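Local structure of ABC transporter, periplasmic substrate-binding protein (Thermotoga maritima, 2HPG) at residues A[24-29]-A[258-263]; A[31-36]-A[250-255]; A[87-92]-A[303-308]; A[92-97]-A[293-298]. The protein probably captures a solute in the periplasm and delivers it to a tripartite ATP-independent periplasmic (TRAP) transporter. One frame throughout, in Å; residues are numbered along the deposited sequence.

In the fold
The four contacts illustrate how segments far apart in sequence are brought together by contacts that come in neighbouring pairs. Contacts 1 and 2, with centres about 11 Å apart, are successive meetings of helix 22-37 with helix 243-278, and Phe27 of one packs on Met253 of the other in the modelled conformer of Met253. Contacts 3 and 4, about 10 Å between centres, share Phe92 and helix 291-305; Ala90 CB of contact 3 lies 3.9 Å from Ala298 CB of contact 4. The two pairs do not touch: centres are about 27 to 33 Å apart, and contacts 1 and 3 lie on opposite sides of the chain's centre. In this family the solute is held between two lobes.

Contact 1 (A[24-29]-A[258-263]); sequences HQAFLK and IEVSLK
Ala26 and Val260 mark the close approach of two helices, where small side chains let the backbones come near: their CA atoms are 6.4 Å apart. The methyl of Ala26 lies against the branch point of Val260, CB to CB 3.7 Å. Both valine methyls join in, with Val260 CG1 at 3.9 Å and CG2 at 4.1 Å from Ala26 CB, so the alanine methyl meets the whole fork. Trp137 of strand 130-146 touches both residues, and this part of the contact is buried.

A turn further along helix 22-37, and at the residue just before Val260, the character changes. Lys29 and Glu259 stand on the solvent-exposed side, their chains crossing at roughly a right angle. Glu259 reaches out extended, with CG anti to its backbone N (chi1 -176°), while Lys29 bends at chi3 (67°) to bring its ammonium group over. Lys29 NZ forms a salt bridge with Glu259 OE2 (2.5 Å), and the same NZ makes a weak hydrogen bond of 2.8 Å to Glu259 OE1, so both carboxylate oxygens face one ammonium.

The chemistry is thus divided: apolar carbon fills the close-packed inner side of the helix pair, whereas opposite charges, probably weakened by surrounding water, pair along its outer edge.

Contact 2 (A[31-36]-A[250-255]); sequences AKAVEE and EEEMDK
Glu252 lies against Ala33 and Val34 and touches each with a different part of its side chain. The apolar contact is made near its root: Glu252 CB meets Val34 CG2 at 4.0 Å, the two side chains sliding past each other in opposite directions. Val34 places CG1 anti to its backbone N (chi1 168°), leaving CG2 as the branch that touches the glutamate. Here the helices are near neighbours, with 6.7 Å between the CA atoms of Val34 and Glu252.

A second kind of contact sets a polar group against carbon. The glutamate chain folds at chi2 (-56°) instead of running straight out, and this turns its carboxylate back alongside the methyl of Ala33. Glu252 OE1 comes to 3.4 Å from Ala33 CB, and the carboxylate carbon CD lies 4.0 Å from the same methyl. This is van der Waals contact; the two segments exchange neither a hydrogen bond nor a salt bridge, and together they bury a modest 109 Å².

Charge pairing is instead found on another flank of helix 243-278, where Glu250 and Asp254 form salt bridges with Lys131 and Lys112. Val34 rests on Val42 and Ile44 of strand 42-47, to which helix 22-37 crosses from the parallel strand 9-14. Helix 243-278 therefore packs beside the helix of a beta-alpha-beta crossover, and strand 130-146 reaches it as well, through Trp137 NE1 bonded to Met253 O.

Contact 3 (A[87-92]-A[303-308]); sequences MNLAYF and KNLGLE
Leu89 spreads its two methyls between Leu305 and Leu307, one for each. Its CD1 meets Leu307 CD1 at 3.6 Å, with Leu307 CB a little farther at 4.1 Å, and these two side chains cross at about a right angle. Its other methyl, CD2, meets Leu305 CD1 at 3.9 Å, the side chains meeting at a slant. All three leucines carry CG beside the backbone N; in Leu89 chi1 is -78°, and this aims the fork at its two partners across a backbone separation of 9.0 Å between the CA atoms of Leu89 and Leu307. Side chains alone bridge that distance.

Turns on both sides present these leucines. Leu89 begins a type II beta turn ending at Phe92, closed by Phe92 N to Leu89 O at 3.2 Å. Opposite, Leu305 ends helix 291-305 and Leu307 is the N-cap position of the next helix, 308-318. Between them Gly306, with positive phi, is the C-prime residue that ends the helix, its N bonded to Lys303 O, while Leu307 N bonds to Tyr302 O. This is a Schellman motif, and here the leucines on either side of Gly306 pack the junction of helices 291-305 and 308-318 against a type II beta turn.

Contact 4 (A[92-97]-A[293-298]); sequences FIDFMG and AFMEKA
Phe95 holds CG anti to its carbonyl carbon; this chi1 (-63°) sends the ring toward helix 291-305, and chi2 (-41°) turns it so that its edge meets Met295. Met295, a selenomethionine in the crystal, takes a similar first torsion (-70°) and then runs out extended past the ring in the opposite direction. Phe95 CZ lies 3.5 Å from Met295 O, which sits in the plane of the ring, an arrangement in which the slightly positive ring edge probably suits the carbonyl oxygen. Beside it, Phe95 CE1 touches Met295 CB at 4.0 Å, and CZ reaches Ala298 CB more loosely at 4.5 Å. The ring also takes part in a cation-pi interaction with Lys299.

The short helix 92-95 that carries this ring ends in a Schellman motif at Gly97, whose positive phi suits glycine and whose N bonds to Asp94 O at 2.9 Å. An alanine in place of Phe95 would remove the ring and is likely to open a gap beside Met295 CB and Ala298 CB, leaving Lys299 without its cation-pi partner.

At the other end of the selenomethionine, Met295 CE approaches Asp94 OD1 at 4.0 Å, the two side chains crossing at about a right angle. That carboxylate oxygen has its stronger partner in Lys99, with which it forms a salt bridge.

Contact 1 (A[24-29]-A[258-263])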
loop_
_atom_site.group_PDB
_atom_site.type_symbol
_atom_site.label_atom_id
_atom_site.label_comp_id
_atom_site.label_asym_id
_atom_site.label_seq_id
_atom_site.Cartn_x
_atom_site.Cartn_y
_atom_site.Cartn_z
ATOM N N HIS A 24 1.532 2.548 -12.721
ATOM C CA HIS A 24 0.835 3.091 -13.872
ATOM C C HIS A 24 0.959 2.148 -15.050
ATOM O O HIS A 24 -0.032 1.833 -15.714
ATOM C CB HIS A 24 1.413 4.463 -14.236
ATOM C CG HIS A 24 0.633 5.199 -15.277
ATOM N ND1 HIS A 24 1.210 6.137 -16.092
ATOM C CD2 HIS A 24 -0.672 5.149 -15.632
ATOM C CE1 HIS A 24 0.306 6.624 -16.921
ATOM N NE2 HIS A 24 -0.847 6.038 -16.664
ATOM N N GLN A 25 2.175 1.678 -15.293
ATOM C CA GLN A 25 2.425 0.739 -16.377
ATOM C C GLN A 25 1.533 -0.490 -16.267
ATOM O O GLN A 25 1.001 -0.992 -17.267
ATOM C CB GLN A 25 3.879 0.287 -16.342
ATOM C CG GLN A 25 4.839 1.270 -16.901
ATOM C CD GLN A 25 6.270 0.784 -16.828
ATOM O OE1 GLN A 25 6.699 -0.043 -17.645
ATOM N NE2 GLN A 25 7.034 1.312 -15.864
ATOM N N ALA A 26 1.400 -0.971 -15.034
ATOM C CA ALA A 26 0.690 -2.202 -14.745
ATOM C C ALA A 26 -0.813 -1.999 -14.874
ATOM O O ALA A 26 -1.521 -2.894 -15.327
ATOM C CB ALA A 26 1.046 -2.706 -13.347
ATOM N N PHE A 27 -1.311 -0.835 -14.442
ATOM C CA PHE A 27 -2.731 -0.517 -14.624
ATOM C C PHE A 27 -3.088 -0.386 -16.100
ATOM O O PHE A 27 -4.178 -0.767 -16.479
ATOM C CB PHE A 27 -3.146 0.749 -13.856
ATOM C CG PHE A 27 -3.251 0.557 -12.362
ATOM C CD1 PHE A 27 -4.345 -0.070 -11.795
ATOM C CD2 PHE A 27 -2.259 1.007 -11.527
ATOM C CE1 PHE A 27 -4.442 -0.232 -10.420
ATOM C CE2 PHE A 27 -2.352 0.851 -10.156
ATOM C CZ PHE A 27 -3.453 0.216 -9.607
ATOM N N LEU A 28 -2.177 0.149 -16.922
ATOM C CA LEU A 28 -2.390 0.247 -18.363
ATOM C C LEU A 28 -2.439 -1.132 -19.040
ATOM O O LEU A 28 -3.200 -1.339 -19.981
ATOM C CB LEU A 28 -1.310 1.117 -19.012
ATOM C CG LEU A 28 -1.346 2.604 -18.608
ATOM C CD1 LEU A 28 -0.061 3.302 -19.006
ATOM C CD2 LEU A 28 -2.572 3.312 -19.229
ATOM N N LYS A 29 -1.612 -2.056 -18.560
ATOM C CA LYS A 29 -1.643 -3.464 -18.988
ATOM C C LYS A 29 -2.952 -4.114 -18.626
ATOM O O LYS A 29 -3.531 -4.845 -19.426
ATOM C CB LYS A 29 -0.516 -4.264 -18.326
ATOM C CG LYS A 29 0.856 -4.101 -18.957
ATOM C CD LYS A 29 1.865 -5.143 -18.384
ATOM C CE LYS A 29 1.499 -6.597 -18.791
ATOM N NZ LYS A 29 2.452 -7.666 -18.299
ATOM N N ILE A 258 -0.173 -9.232 -9.068
ATOM C CA ILE A 258 0.862 -10.214 -8.735
ATOM C C ILE A 258 2.141 -9.895 -9.529
ATOM O O ILE A 258 3.255 -9.908 -9.020
ATOM C CB ILE A 258 0.433 -11.663 -9.132
ATOM C CG1 ILE A 258 -0.736 -12.195 -8.270
ATOM C CG2 ILE A 258 1.643 -12.606 -9.032
ATOM C CD1 ILE A 258 -1.557 -13.377 -8.924
ATOM N N GLU A 259 1.962 -9.666 -10.816
ATOM C CA GLU A 259 3.112 -9.431 -11.703
ATOM C C GLU A 259 3.947 -8.210 -11.296
ATOM O O GLU A 259 5.180 -8.301 -11.197
ATOM C CB GLU A 259 2.623 -9.271 -13.140
ATOM C CG GLU A 259 3.703 -9.112 -14.186
ATOM C CD GLU A 259 3.146 -8.772 -15.575
ATOM O OE1 GLU A 259 1.908 -8.653 -15.730
ATOM O OE2 GLU A 259 3.953 -8.618 -16.523
ATOM N N VAL A 260 3.307 -7.062 -11.093
ATOM C CA VAL A 260 4.085 -5.862 -10.736
ATOM C C VAL A 260 4.615 -5.939 -9.295
ATOM O O VAL A 260 5.700 -5.475 -9.015
ATOM C CB VAL A 260 3.309 -4.552 -11.013
ATOM C CG1 VAL A 260 2.136 -4.366 -10.048
ATOM C CG2 VAL A 260 4.287 -3.347 -11.000
ATOM N N SER A 261 3.879 -6.563 -8.387
ATOM C CA SER A 261 4.342 -6.746 -7.009
ATOM C C SER A 261 5.671 -7.485 -6.909
ATOM O O SER A 261 6.562 -7.102 -6.147
ATOM C CB SER A 261 3.298 -7.517 -6.217
ATOM O OG SER A 261 2.079 -6.818 -6.172
ATOM N N LEU A 262 5.815 -8.540 -7.693
ATOM C CA LEU A 262 7.041 -9.331 -7.696
ATOM C C LEU A 262 8.167 -8.614 -8.392
ATOM O O LEU A 262 9.302 -8.749 -7.981
ATOM C CB LEU A 262 6.819 -10.669 -8.375
ATOM C CG LEU A 262 6.016 -11.659 -7.532
ATOM C CD1 LEU A 262 5.528 -12.759 -8.433
ATOM C CD2 LEU A 262 6.845 -12.225 -6.418
ATOM N N LYS A 263 7.870 -7.888 -9.469
ATOM C CA LYS A 263 8.896 -7.085 -10.143
ATOM C C LYS A 263 9.428 -5.997 -9.208
ATOM O O LYS A 263 10.635 -5.774 -9.102
ATOM C CB LYS A 263 8.338 -6.450 -11.418
ATOM C CG LYS A 263 9.407 -5.996 -12.415
ATOM C CD LYS A 263 8.840 -5.159 -13.559
ATOM C CE LYS A 263 9.910 -4.966 -14.663
ATOM N NZ LYS A 263 9.572 -3.907 -15.663
#

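Contact 2 (A[31-36]-A[250-255])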
loop_
_atom_site.group_PDB
_atom_site.type_symbol
_atom_site.label_atom_id
_atom_site.label_comp_id
_atom_site.label_asym_id
_atom_site.label_seq_id
_atom_site.Cartn_x
_atom_site.Cartn_y
_atom_site.Cartn_z
ATOM N N ALA A 31 -5.865 -2.566 -17.998
ATOM C CA ALA A 31 -6.906 -1.911 -18.794
ATOM C C ALA A 31 -6.937 -2.461 -20.213
ATOM O O ALA A 31 -7.997 -2.767 -20.741
ATOM C CB ALA A 31 -6.675 -0.415 -18.831
ATOM N N LYS A 32 -5.767 -2.567 -20.831
ATOM C CA LYS A 32 -5.667 -3.100 -22.194
ATOM C C LYS A 32 -6.189 -4.549 -22.293
ATOM O O LYS A 32 -6.905 -4.876 -23.243
ATOM C CB LYS A 32 -4.231 -2.955 -22.687
ATOM C CG LYS A 32 -4.018 -3.284 -24.140
ATOM C CD LYS A 32 -2.702 -2.679 -24.655
ATOM C CE LYS A 32 -2.874 -1.200 -25.079
ATOM N NZ LYS A 32 -1.595 -0.540 -25.565
ATOM N N ALA A 33 -5.883 -5.385 -21.290
ATOM C CA ALA A 33 -6.342 -6.782 -21.237
ATOM C C ALA A 33 -7.859 -6.918 -21.036
ATOM O O ALA A 33 -8.494 -7.738 -21.706
ATOM C CB ALA A 33 -5.594 -7.559 -20.129
ATOM N N VAL A 34 -8.438 -6.135 -20.115
ATOM C CA VAL A 34 -9.905 -6.082 -19.952
ATOM C C VAL A 34 -10.610 -5.620 -21.226
ATOM O O VAL A 34 -11.627 -6.173 -21.600
ATOM C CB VAL A 34 -10.306 -5.173 -18.783
ATOM C CG1 VAL A 34 -11.814 -4.889 -18.801
ATOM C CG2 VAL A 34 -9.896 -5.823 -17.493
ATOM N N GLU A 35 -10.046 -4.621 -21.891
ATOM C CA GLU A 35 -10.585 -4.134 -23.150
ATOM C C GLU A 35 -10.558 -5.235 -24.211
ATOM O O GLU A 35 -11.552 -5.461 -24.891
ATOM C CB GLU A 35 -9.825 -2.881 -23.603
ATOM C CG GLU A 35 -10.283 -1.631 -22.843
ATOM C CD GLU A 35 -9.286 -0.489 -22.841
ATOM O OE1 GLU A 35 -8.369 -0.483 -23.679
ATOM O OE2 GLU A 35 -9.431 0.413 -21.989
ATOM N N GLU A 36 -9.423 -5.927 -24.331
ATOM C CA GLU A 36 -9.275 -7.031 -25.280
ATOM C C GLU A 36 -10.268 -8.164 -25.008
ATOM O O GLU A 36 -10.999 -8.582 -25.899
ATOM C CB GLU A 36 -7.844 -7.566 -25.244
ATOM C CG GLU A 36 -6.834 -6.622 -25.901
ATOM C CD GLU A 36 -5.400 -7.059 -25.694
ATOM O OE1 GLU A 36 -5.187 -8.137 -25.100
ATOM O OE2 GLU A 36 -4.489 -6.327 -26.146
ATOM N N GLU A 250 -11.794 -8.562 -12.433
ATOM C CA GLU A 250 -11.118 -8.997 -11.207
ATOM C C GLU A 250 -9.920 -9.894 -11.446
ATOM O O GLU A 250 -8.907 -9.754 -10.774
ATOM C CB GLU A 250 -12.069 -9.780 -10.318
ATOM C CG GLU A 250 -13.169 -8.992 -9.716
ATOM C CD GLU A 250 -14.129 -9.870 -8.927
ATOM O OE1 GLU A 250 -14.699 -10.818 -9.514
ATOM O OE2 GLU A 250 -14.321 -9.611 -7.715
ATOM N N GLU A 251 -10.066 -10.857 -12.359
ATOM C CA GLU A 251 -8.995 -11.823 -12.672
ATOM C C GLU A 251 -7.815 -11.163 -13.348
ATOM O O GLU A 251 -6.669 -11.475 -13.054
ATOM C CB GLU A 251 -9.507 -12.940 -13.601
ATOM C CG GLU A 251 -10.430 -13.934 -12.915
ATOM C CD GLU A 251 -10.926 -15.025 -13.850
ATOM O OE1 GLU A 251 -10.623 -14.980 -15.067
ATOM O OE2 GLU A 251 -11.628 -15.928 -13.354
ATOM N N GLU A 252 -8.093 -10.269 -14.284
ATOM C CA GLU A 252 -7.030 -9.572 -14.966
ATOM C C GLU A 252 -6.242 -8.636 -14.062
ATOM O O GLU A 252 -5.050 -8.393 -14.298
ATOM C CB GLU A 252 -7.585 -8.791 -16.140
ATOM C CG GLU A 252 -7.978 -9.680 -17.274
ATOM C CD GLU A 252 -6.836 -10.540 -17.735
ATOM O OE1 GLU A 252 -5.697 -10.020 -17.828
ATOM O OE2 GLU A 252 -7.083 -11.744 -17.989
HETATM N N MSE A 253 -6.862 -8.126 -13.018
HETATM C CA MSE A 253 -6.119 -7.225 -12.178
HETATM C C MSE A 253 -5.416 -7.901 -11.019
HETATM O O MSE A 253 -4.397 -7.401 -10.553
HETATM C CB MSE A 253 -6.985 -6.099 -11.685
HETATM C CG MSE A 253 -6.278 -4.797 -11.942
HETATM SE SE MSE A 253 -6.667 -3.675 -10.582
HETATM C CE MSE A 253 -7.119 -2.035 -11.449
ATOM N N ASP A 254 -5.946 -9.028 -10.555
ATOM C CA ASP A 254 -5.184 -9.881 -9.630
ATOM C C ASP A 254 -3.895 -10.330 -10.310
ATOM O O ASP A 254 -2.816 -10.337 -9.694
ATOM C CB ASP A 254 -5.993 -11.110 -9.230
ATOM C CG ASP A 254 -6.905 -10.871 -8.049
ATOM O OD1 ASP A 254 -6.710 -9.929 -7.236
ATOM O OD2 ASP A 254 -7.828 -11.691 -7.905
ATOM N N LYS A 255 -4.023 -10.679 -11.585
ATOM C CA LYS A 255 -2.906 -11.092 -12.434
ATOM C C LYS A 255 -1.872 -9.997 -12.695
ATOM O O LYS A 255 -0.666 -10.231 -12.589
ATOM C CB LYS A 255 -3.473 -11.578 -13.753
ATOM C CG LYS A 255 -2.472 -11.928 -14.830
ATOM C CD LYS A 255 -3.197 -12.626 -16.000
ATOM C CE LYS A 255 -2.214 -13.065 -17.074
ATOM N NZ LYS A 255 -1.264 -11.958 -17.424
#

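Contact 3 (A[87-92]-A[303-308])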
loop_
_atom_site.group_PDB
_atom_site.type_symbol
_atom_site.label_atom_id
_atom_site.label_comp_id
_atom_site.label_asym_id
_atom_site.label_seq_id
_atom_site.Cartn_x
_atom_site.Cartn_y
_atom_site.Cartn_z
HETATM N N MSE A 87 -4.277 -4.671 8.079
HETATM C CA MSE A 87 -3.315 -4.935 6.998
HETATM C C MSE A 87 -2.399 -3.744 6.636
HETATM O O MSE A 87 -1.548 -3.880 5.751
HETATM C CB MSE A 87 -4.038 -5.453 5.763
HETATM C CG MSE A 87 -4.960 -6.622 6.083
HETATM SE SE MSE A 87 -5.630 -7.586 4.576
HETATM C CE MSE A 87 -4.110 -7.464 3.370
ATOM N N ASN A 88 -2.554 -2.616 7.320
ATOM C CA ASN A 88 -1.664 -1.445 7.142
ATOM C C ASN A 88 -0.826 -1.169 8.388
ATOM O O ASN A 88 -0.139 -0.137 8.490
ATOM C CB ASN A 88 -2.476 -0.189 6.766
ATOM C CG ASN A 88 -1.821 0.623 5.643
ATOM O OD1 ASN A 88 -0.701 1.102 5.783
ATOM N ND2 ASN A 88 -2.499 0.731 4.525
ATOM N N LEU A 89 -0.871 -2.094 9.338
ATOM C CA LEU A 89 -0.123 -1.934 10.562
ATOM C C LEU A 89 1.299 -2.505 10.437
ATOM O O LEU A 89 1.573 -3.406 9.619
ATOM C CB LEU A 89 -0.900 -2.535 11.753
ATOM C CG LEU A 89 -2.032 -1.658 12.283
ATOM C CD1 LEU A 89 -2.681 -2.331 13.472
ATOM C CD2 LEU A 89 -1.534 -0.301 12.689
ATOM N N ALA A 90 2.200 -1.935 11.233
ATOM C CA ALA A 90 3.616 -2.297 11.201
ATOM C C ALA A 90 3.786 -3.790 11.353
ATOM O O ALA A 90 3.148 -4.395 12.192
ATOM C CB ALA A 90 4.399 -1.556 12.295
ATOM N N TYR A 91 4.632 -4.366 10.502
ATOM C CA TYR A 91 4.993 -5.802 10.506
ATOM C C TYR A 91 3.881 -6.809 10.258
ATOM O O TYR A 91 4.143 -8.000 10.360
ATOM C CB TYR A 91 5.794 -6.194 11.768
ATOM C CG TYR A 91 7.113 -5.490 11.806
ATOM C CD1 TYR A 91 7.307 -4.394 12.624
ATOM C CD2 TYR A 91 8.152 -5.876 10.962
ATOM C CE1 TYR A 91 8.509 -3.713 12.618
ATOM C CE2 TYR A 91 9.370 -5.198 10.969
ATOM C CZ TYR A 91 9.539 -4.134 11.802
ATOM O OH TYR A 91 10.739 -3.441 11.793
ATOM N N PHE A 92 2.680 -6.356 9.880
ATOM C CA PHE A 92 1.586 -7.272 9.535
ATOM C C PHE A 92 2.029 -8.478 8.687
ATOM O O PHE A 92 1.734 -9.626 9.032
ATOM C CB PHE A 92 0.403 -6.534 8.841
ATOM C CG PHE A 92 -0.645 -7.478 8.284
ATOM C CD1 PHE A 92 -1.623 -8.013 9.120
ATOM C CD2 PHE A 92 -0.611 -7.873 6.958
ATOM C CE1 PHE A 92 -2.564 -8.923 8.626
ATOM C CE2 PHE A 92 -1.525 -8.792 6.454
ATOM C CZ PHE A 92 -2.525 -9.306 7.289
ATOM N N LYS A 303 -2.923 -2.924 19.653
ATOM C CA LYS A 303 -3.738 -2.737 20.846
ATOM C C LYS A 303 -4.373 -1.347 20.927
ATOM O O LYS A 303 -5.549 -1.225 21.251
ATOM C CB LYS A 303 -2.887 -3.013 22.089
ATOM C CG LYS A 303 -2.533 -4.506 22.263
ATOM C CD LYS A 303 -1.455 -4.776 23.343
ATOM C CE LYS A 303 -1.486 -3.773 24.504
ATOM N NZ LYS A 303 -2.832 -3.605 25.137
ATOM N N ASN A 304 -3.608 -0.297 20.636
ATOM C CA ASN A 304 -4.148 1.059 20.687
ATOM C C ASN A 304 -5.328 1.298 19.726
ATOM O O ASN A 304 -6.221 2.108 20.008
ATOM C CB ASN A 304 -3.048 2.093 20.437
ATOM C CG ASN A 304 -2.058 2.180 21.582
ATOM O OD1 ASN A 304 -2.136 1.402 22.541
ATOM N ND2 ASN A 304 -1.109 3.128 21.488
ATOM N N LEU A 305 -5.324 0.592 18.602
ATOM C CA LEU A 305 -6.356 0.752 17.594
ATOM C C LEU A 305 -7.456 -0.290 17.697
ATOM O O LEU A 305 -8.481 -0.122 17.071
ATOM C CB LEU A 305 -5.750 0.735 16.178
ATOM C CG LEU A 305 -4.929 1.978 15.812
ATOM C CD1 LEU A 305 -4.313 1.855 14.426
ATOM C CD2 LEU A 305 -5.789 3.234 15.902
ATOM N N GLY A 306 -7.241 -1.358 18.458
ATOM C CA GLY A 306 -8.233 -2.419 18.616
ATOM C C GLY A 306 -8.244 -3.433 17.491
ATOM O O GLY A 306 -9.317 -3.924 17.106
ATOM N N LEU A 307 -7.059 -3.777 16.985
ATOM C CA LEU A 307 -6.914 -4.650 15.812
ATOM C C LEU A 307 -6.143 -5.940 16.068
ATOM O O LEU A 307 -5.882 -6.702 15.137
ATOM C CB LEU A 307 -6.246 -3.877 14.666
ATOM C CG LEU A 307 -7.011 -2.628 14.227
ATOM C CD1 LEU A 307 -6.199 -1.769 13.272
ATOM C CD2 LEU A 307 -8.337 -3.039 13.612
ATOM N N GLU A 308 -5.801 -6.214 17.321
ATOM C CA GLU A 308 -5.060 -7.441 17.655
ATOM C C GLU A 308 -5.930 -8.695 17.436
ATOM O O GLU A 308 -5.473 -9.690 16.862
ATOM C CB GLU A 308 -4.509 -7.342 19.087
ATOM C CG GLU A 308 -3.530 -8.456 19.502
ATOM C CD GLU A 308 -2.240 -8.546 18.663
ATOM O OE1 GLU A 308 -1.705 -7.507 18.200
ATOM O OE2 GLU A 308 -1.744 -9.687 18.498
#

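Contact 4 (A[92-97]-A[293-298])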
loop_
_atom_site.group_PDB
_atom_site.type_symbol
_atom_site.label_atom_id
_atom_site.label_comp_id
_atom_site.label_asym_id
_atom_site.label_seq_id
_atom_site.Cartn_x
_atom_site.Cartn_y
_atom_site.Cartn_z
ATOM N N PHE A 92 2.680 -6.356 9.880
ATOM C CA PHE A 92 1.586 -7.272 9.535
ATOM C C PHE A 92 2.029 -8.478 8.687
ATOM O O PHE A 92 1.734 -9.626 9.032
ATOM C CB PHE A 92 0.403 -6.534 8.841
ATOM C CG PHE A 92 -0.645 -7.478 8.284
ATOM C CD1 PHE A 92 -1.623 -8.013 9.120
ATOM C CD2 PHE A 92 -0.611 -7.873 6.958
ATOM C CE1 PHE A 92 -2.564 -8.923 8.626
ATOM C CE2 PHE A 92 -1.525 -8.792 6.454
ATOM C CZ PHE A 92 -2.525 -9.306 7.289
ATOM N N ILE A 93 2.697 -8.263 7.559
ATOM C CA ILE A 93 2.997 -9.406 6.682
ATOM C C ILE A 93 3.995 -10.355 7.377
ATOM O O ILE A 93 4.027 -11.561 7.085
ATOM C CB ILE A 93 3.498 -8.991 5.263
ATOM C CG1 ILE A 93 3.086 -10.030 4.220
ATOM C CG2 ILE A 93 4.998 -8.819 5.230
ATOM C CD1 ILE A 93 1.609 -9.952 3.820
ATOM N N ASP A 94 4.786 -9.820 8.305
ATOM C CA ASP A 94 5.757 -10.652 9.041
ATOM C C ASP A 94 5.069 -11.485 10.102
ATOM O O ASP A 94 5.381 -12.655 10.269
ATOM C CB ASP A 94 6.861 -9.815 9.678
ATOM C CG ASP A 94 7.953 -9.465 8.698
ATOM O OD1 ASP A 94 8.989 -10.160 8.690
ATOM O OD2 ASP A 94 7.758 -8.526 7.909
ATOM N N PHE A 95 4.142 -10.875 10.822
ATOM C CA PHE A 95 3.273 -11.603 11.740
ATOM C C PHE A 95 2.457 -12.672 11.029
ATOM O O PHE A 95 2.128 -13.686 11.635
ATOM C CB PHE A 95 2.350 -10.652 12.483
ATOM C CG PHE A 95 3.066 -9.664 13.367
ATOM C CD1 PHE A 95 4.147 -10.046 14.136
ATOM C CD2 PHE A 95 2.598 -8.371 13.493
ATOM C CE1 PHE A 95 4.778 -9.137 14.976
ATOM C CE2 PHE A 95 3.222 -7.461 14.310
ATOM C CZ PHE A 95 4.315 -7.843 15.054
HETATM N N MSE A 96 2.133 -12.467 9.755
HETATM C CA MSE A 96 1.412 -13.506 9.012
HETATM C C MSE A 96 2.354 -14.603 8.503
HETATM O O MSE A 96 1.894 -15.601 7.928
HETATM C CB MSE A 96 0.608 -12.898 7.857
HETATM C CG MSE A 96 -0.424 -11.854 8.281
HETATM SE SE MSE A 96 -1.791 -12.510 9.534
HETATM C CE MSE A 96 -2.470 -14.018 8.470
ATOM N N GLY A 97 3.660 -14.421 8.711
ATOM C CA GLY A 97 4.665 -15.444 8.411
ATOM C C GLY A 97 5.420 -15.302 7.099
ATOM O O GLY A 97 6.215 -16.176 6.744
ATOM N N ALA A 293 12.975 -6.529 18.285
ATOM C CA ALA A 293 12.653 -5.442 19.203
ATOM C C ALA A 293 11.574 -4.519 18.602
ATOM O O ALA A 293 10.698 -4.011 19.322
ATOM C CB ALA A 293 13.894 -4.640 19.540
ATOM N N PHE A 294 11.642 -4.312 17.287
ATOM C CA PHE A 294 10.674 -3.454 16.582
ATOM C C PHE A 294 9.323 -4.161 16.478
ATOM O O PHE A 294 8.280 -3.552 16.719
ATOM C CB PHE A 294 11.196 -3.060 15.196
ATOM C CG PHE A 294 12.207 -1.955 15.226
ATOM C CD1 PHE A 294 11.814 -0.647 15.386
ATOM C CD2 PHE A 294 13.561 -2.226 15.084
ATOM C CE1 PHE A 294 12.748 0.379 15.421
ATOM C CE2 PHE A 294 14.501 -1.204 15.098
ATOM C CZ PHE A 294 14.094 0.099 15.270
HETATM N N MSE A 295 9.351 -5.441 16.140
HETATM C CA MSE A 295 8.133 -6.232 16.085
HETATM C C MSE A 295 7.413 -6.218 17.425
HETATM O O MSE A 295 6.185 -6.126 17.474
HETATM C CB MSE A 295 8.440 -7.652 15.645
HETATM C CG MSE A 295 8.842 -7.723 14.195
HETATM SE SE MSE A 295 9.433 -9.427 13.548
HETATM C CE MSE A 295 10.550 -8.802 12.069
ATOM N N GLU A 296 8.181 -6.283 18.516
ATOM C CA GLU A 296 7.610 -6.275 19.860
ATOM C C GLU A 296 6.987 -4.906 20.184
ATOM O O GLU A 296 5.908 -4.835 20.753
ATOM C CB GLU A 296 8.667 -6.723 20.902
ATOM C CG GLU A 296 9.023 -8.223 20.779
ATOM C CD GLU A 296 10.214 -8.677 21.648
ATOM O OE1 GLU A 296 10.755 -7.851 22.421
ATOM O OE2 GLU A 296 10.623 -9.872 21.554
ATOM N N LYS A 297 7.651 -3.821 19.801
ATOM C CA LYS A 297 7.078 -2.490 19.952
ATOM C C LYS A 297 5.819 -2.312 19.095
ATOM O O LYS A 297 4.879 -1.669 19.527
ATOM C CB LYS A 297 8.090 -1.406 19.575
ATOM C CG LYS A 297 9.220 -1.224 20.541
ATOM C CD LYS A 297 8.770 -0.538 21.804
ATOM C CE LYS A 297 9.960 -0.217 22.688
ATOM N NZ LYS A 297 9.592 -0.142 24.138
ATOM N N ALA A 298 5.807 -2.889 17.895
ATOM C CA ALA A 298 4.679 -2.749 16.967
ATOM C C ALA A 298 3.336 -3.232 17.542
ATOM O O ALA A 298 2.291 -2.643 17.254
ATOM C CB ALA A 298 4.975 -3.469 15.646
#